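Local coordinates for Lin0012 protein (Listeria innocua, PDB 3K17) that probably transfers the terminal phosphate of ATP to phosphomevalonate, a kinase step of the mevalonate route to isoprenoids, at residues 137-141 / 142-146; 192-195 / 196-200. All coordinates share one frame; numbering follows the deposited sequence.

In the fold
Interaction 1 is the N-terminal start of helix 141-156, interaction 2 the C-terminal end of helix 192-197, with centres about 11 Å apart. The first lies nearer the surface: of its seven touching residues only Ile139 and Phe145 are buried, and main-chain bonds, a serine hydroxyl and aliphatic carbons hold it. The second has four buried of eight, Leu192, Phe195, Met196 and Trp200, with Lys197 exposed; indole and phenyl rings join its main-chain bonds. Lysines tie the two: Lys143 NZ lies 3.0 Å from Met196 O and Lys146 NZ 2.8 Å from Glu198 O, both probable hydrogen bonds. Ammonium groups of one helix thus meet carbonyls at or just past the C-terminal end of the other.

Interaction 1 (137-141 / 142-146); sequences PEISM and LKKFK
Ile139 reaches over the start of helix 141-156 and lays its two branches on two lysine stems. CG1 lies against Lys143 CB at 3.7 Å and CG2 against CG and CD of Lys144 at 3.6 Å, while CD1, at the end of the longer branch, touches both lysines. Setting CG1 opposite the backbone N (chi1 -166°) gives this division. A beta-branched hydrocarbon suits this buried place, where it also packs on Met132 of helix 119-135, and long methylene chains suit the lysines, whose ammonium ends travel on to other partners: Lys143 NZ to Met196 O, Lys144 NZ to Asn129 OD1.

Ser140 comes next, at the N-cap. Its OG, tucked between the backbone N and the carbonyl carbon (chi1 67°), accepts from Lys143 N at 3.1 Å with an N-H...O angle of 151°. The short hydroxyl side chain thereby satisfies an amide that has no preceding helical turn to serve it. Ser140 O takes Lys144 N at 3.2 Å, and a weaker bond from Lys143 N joins it. The stem of Lys143 runs close beside the hydroxyl.

Met141, a selenomethionine, begins the regular helix: its carbonyl O receives Phe145 N at 2.9 Å. Its side chain heads off to Met168 and Tyr169 of helix 162-169, a place for a long, flexible apolar group. Phe145 turns away from 137-141 into the interior, against Ile164 and Leu203.

This is a serine N-cap with a contact like a hydrophobic staple, from Ile139 to the Lys144 methylenes, following the loop from helix 119-135 within the GHMP kinase N-terminal region.

Interaction 2 (192-195 / 196-200); sequences LEWF and MKEPW
Over one face of the Trp194 indole lies the aliphatic part of Glu198. Its CG stands 3.8 Å from the centroid of the six-membered ring, 29° off the normal, a CH-pi contact, and CG comes to 3.4 Å from CZ2. The bend of Glu198 at chi2 places CG and CD over the ring; chi2 and chi3 together leave carboxylate and indole planes 15° apart. Trp194 also meets the Trp182 ring and makes a cation-pi contact with Lys190.

Trp194 CE3 sits over one face of the Phe195 ring, toward its rim. The Phe195 and Trp200 rings meet obliquely, with NE1 of Trp200 at the phenyl edge, 3.8 Å from Phe195 CD1. That same NE1 donates to Phe195 O at 3.0 Å, the oxygen lying somewhat out of the indole plane. Tryptophan suits this place, offering a broad apolar surface and one N-H: the ring packs on Leu150, makes a cation-pi contact with Lys146, also of helix 141-156, and stands edge-to-face with Phe178.

On the buried side of the helix Met196, a selenomethionine, folds back so that its CE touches Leu192 CD1 at 4.0 Å, and it reaches Phe88, Leu147 and Leu150. Leu192 itself packs on Ala188 of a second subunit. Met196 N to Leu192 O, Glu198 N to Trp194 O and, weakly, Lys197 N to Glu193 O are the helical bonds here. On the outer side Glu193 OE2 and Lys197 NZ are 4.1 Å apart, too far for a salt bridge, though opposite charges may still attract weakly.

Chemically, Trp200 NE1, Lys143 NZ and Lys146 NZ donate to carbonyls at the helix end, probably offsetting the cost of desolvating them; the positive ammonium groups probably suit its partly negative C-terminal end.

Interaction 1 (137-141 / 142-146)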
# COMPACT_ATOMS: atom_id res chain seq x y z
N PRO A 137 23.36 -16.95 33.98
CA PRO A 137 24.17 -16.10 34.85
C PRO A 137 25.69 -16.20 34.77
O PRO A 137 26.39 -15.23 35.09
CB PRO A 137 23.64 -16.41 36.25
CG PRO A 137 23.21 -17.84 36.13
CD PRO A 137 22.52 -17.87 34.78
N GLU A 138 26.21 -17.35 34.34
CA GLU A 138 27.66 -17.52 34.26
C GLU A 138 28.30 -16.74 33.12
O GLU A 138 29.51 -16.50 33.13
CB GLU A 138 28.02 -19.00 34.12
CG GLU A 138 27.48 -19.66 32.86
CD GLU A 138 26.29 -20.56 33.14
OE1 GLU A 138 25.29 -20.09 33.74
OE2 GLU A 138 26.35 -21.75 32.74
N ILE A 139 27.50 -16.34 32.13
CA ILE A 139 28.02 -15.61 30.97
C ILE A 139 28.92 -14.44 31.37
O ILE A 139 28.70 -13.79 32.38
CB ILE A 139 26.87 -15.09 30.08
CG1 ILE A 139 27.43 -14.64 28.72
CG2 ILE A 139 26.13 -13.95 30.77
CD1 ILE A 139 26.37 -14.12 27.76
N SER A 140 29.94 -14.19 30.56
CA SER A 140 30.88 -13.11 30.84
C SER A 140 30.29 -11.74 30.54
O SER A 140 29.38 -11.61 29.72
CB SER A 140 32.15 -13.28 30.01
OG SER A 140 31.86 -13.09 28.64
N MSE A 141 30.83 -10.71 31.19
CA MSE A 141 30.34 -9.36 30.96
C MSE A 141 30.64 -8.91 29.53
O MSE A 141 29.87 -8.16 28.94
CB MSE A 141 30.98 -8.37 31.93
CG MSE A 141 30.39 -6.97 31.80
SE MSE A 141 30.99 -5.77 33.16
CE MSE A 141 30.36 -6.76 34.71
N LEU A 142 31.75 -9.38 28.98
CA LEU A 142 32.12 -9.01 27.62
C LEU A 142 31.15 -9.59 26.60
O LEU A 142 30.84 -8.96 25.60
CB LEU A 142 33.55 -9.46 27.30
CG LEU A 142 33.99 -9.27 25.86
CD1 LEU A 142 33.85 -7.80 25.46
CD2 LEU A 142 35.44 -9.74 25.70
N LYS A 143 30.68 -10.81 26.85
CA LYS A 143 29.73 -11.41 25.93
C LYS A 143 28.40 -10.64 26.02
O LYS A 143 27.73 -10.43 25.01
CB LYS A 143 29.51 -12.90 26.25
CG LYS A 143 30.72 -13.78 25.95
CD LYS A 143 30.41 -15.26 26.22
CE LYS A 143 31.65 -16.16 26.07
NZ LYS A 143 32.12 -16.28 24.66
N LYS A 144 28.03 -10.22 27.22
CA LYS A 144 26.80 -9.45 27.39
C LYS A 144 26.93 -8.11 26.66
O LYS A 144 25.97 -7.62 26.06
CB LYS A 144 26.51 -9.24 28.88
CG LYS A 144 26.24 -10.55 29.61
CD LYS A 144 25.62 -10.37 30.99
CE LYS A 144 26.61 -9.78 31.98
NZ LYS A 144 25.99 -9.64 33.33
N PHE A 145 28.12 -7.52 26.69
CA PHE A 145 28.31 -6.26 25.99
C PHE A 145 28.06 -6.49 24.50
O PHE A 145 27.42 -5.67 23.85
CB PHE A 145 29.74 -5.73 26.15
CG PHE A 145 30.09 -4.67 25.16
CD1 PHE A 145 29.62 -3.37 25.31
CD2 PHE A 145 30.83 -4.99 24.02
CE1 PHE A 145 29.88 -2.40 24.34
CE2 PHE A 145 31.09 -4.03 23.04
CZ PHE A 145 30.61 -2.73 23.21
N LYS A 146 28.58 -7.59 23.98
CA LYS A 146 28.42 -7.92 22.57
C LYS A 146 26.95 -8.08 22.18
O LYS A 146 26.53 -7.63 21.12
CB LYS A 146 29.19 -9.20 22.22
CG LYS A 146 30.71 -9.08 22.28
CD LYS A 146 31.34 -10.41 21.90
CE LYS A 146 32.86 -10.38 21.98
NZ LYS A 146 33.44 -11.71 21.62

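Interaction 2 (192-195 / 196-200)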
# COMPACT_ATOMS: atom_id res chain seq x y z
N LEU A 192 25.06 -15.74 15.51
CA LEU A 192 25.22 -14.97 16.73
C LEU A 192 26.22 -15.72 17.63
O LEU A 192 27.04 -15.10 18.32
CB LEU A 192 23.87 -14.84 17.43
CG LEU A 192 23.85 -14.08 18.75
CD1 LEU A 192 24.33 -12.65 18.51
CD2 LEU A 192 22.45 -14.10 19.33
N GLU A 193 26.16 -17.05 17.61
CA GLU A 193 27.06 -17.86 18.43
C GLU A 193 28.51 -17.62 18.04
O GLU A 193 29.40 -17.61 18.89
CB GLU A 193 26.73 -19.35 18.28
CG GLU A 193 27.61 -20.25 19.14
CD GLU A 193 27.25 -21.72 19.02
OE1 GLU A 193 27.12 -22.20 17.88
OE2 GLU A 193 27.11 -22.40 20.07
N TRP A 194 28.75 -17.42 16.75
CA TRP A 194 30.09 -17.17 16.24
C TRP A 194 30.57 -15.80 16.73
O TRP A 194 31.75 -15.63 17.07
CB TRP A 194 30.09 -17.19 14.71
CG TRP A 194 31.44 -16.96 14.11
CD1 TRP A 194 32.39 -17.90 13.82
CD2 TRP A 194 32.02 -15.70 13.78
NE1 TRP A 194 33.53 -17.30 13.33
CE2 TRP A 194 33.33 -15.95 13.30
CE3 TRP A 194 31.57 -14.37 13.84
CZ2 TRP A 194 34.19 -14.92 12.88
CZ3 TRP A 194 32.42 -13.35 13.43
CH2 TRP A 194 33.71 -13.64 12.96
N PHE A 195 29.66 -14.84 16.77
CA PHE A 195 30.00 -13.49 17.22
C PHE A 195 30.40 -13.46 18.69
O PHE A 195 31.28 -12.70 19.08
CB PHE A 195 28.80 -12.54 17.02
CG PHE A 195 28.77 -11.86 15.68
CD1 PHE A 195 29.75 -10.92 15.35
CD2 PHE A 195 27.74 -12.10 14.78
CE1 PHE A 195 29.71 -10.24 14.14
CE2 PHE A 195 27.68 -11.42 13.55
CZ PHE A 195 28.66 -10.48 13.23
N MSE A 196 29.74 -14.30 19.49
CA MSE A 196 30.01 -14.37 20.93
C MSE A 196 31.36 -14.98 21.26
O MSE A 196 32.00 -14.59 22.23
CB MSE A 196 28.91 -15.18 21.63
CG MSE A 196 27.53 -14.55 21.61
SE MSE A 196 27.50 -12.75 22.37
CE MSE A 196 27.59 -11.75 20.72
N LYS A 197 31.78 -15.94 20.45
CA LYS A 197 33.05 -16.62 20.68
C LYS A 197 34.23 -15.97 19.99
O LYS A 197 35.37 -16.16 20.38
CB LYS A 197 32.94 -18.08 20.24
CG LYS A 197 31.97 -18.89 21.08
CD LYS A 197 31.94 -20.35 20.69
CE LYS A 197 31.02 -21.13 21.62
NZ LYS A 197 30.97 -22.58 21.29
N GLU A 198 33.95 -15.19 18.95
CA GLU A 198 35.02 -14.53 18.22
C GLU A 198 35.44 -13.19 18.83
O GLU A 198 34.60 -12.34 19.12
CB GLU A 198 34.59 -14.31 16.77
CG GLU A 198 35.71 -13.92 15.81
CD GLU A 198 36.62 -15.09 15.47
OE1 GLU A 198 36.34 -16.22 15.93
OE2 GLU A 198 37.61 -14.88 14.73
N PRO A 199 36.74 -13.00 19.06
CA PRO A 199 37.15 -11.72 19.63
C PRO A 199 36.91 -10.63 18.57
O PRO A 199 37.23 -10.82 17.40
CB PRO A 199 38.63 -11.93 19.95
CG PRO A 199 39.06 -12.99 18.97
CD PRO A 199 37.88 -13.94 18.97
N TRP A 200 36.34 -9.51 18.98
CA TRP A 200 36.06 -8.43 18.04
C TRP A 200 37.28 -7.52 17.87
O TRP A 200 37.76 -6.94 18.83
CB TRP A 200 34.88 -7.59 18.54
CG TRP A 200 33.56 -8.30 18.47
CD1 TRP A 200 33.34 -9.64 18.23
CD2 TRP A 200 32.27 -7.72 18.67
NE1 TRP A 200 32.00 -9.91 18.27
CE2 TRP A 200 31.31 -8.75 18.54
CE3 TRP A 200 31.83 -6.42 18.95
CZ2 TRP A 200 29.94 -8.53 18.67
CZ3 TRP A 200 30.46 -6.19 19.09
CH2 TRP A 200 29.53 -7.24 18.95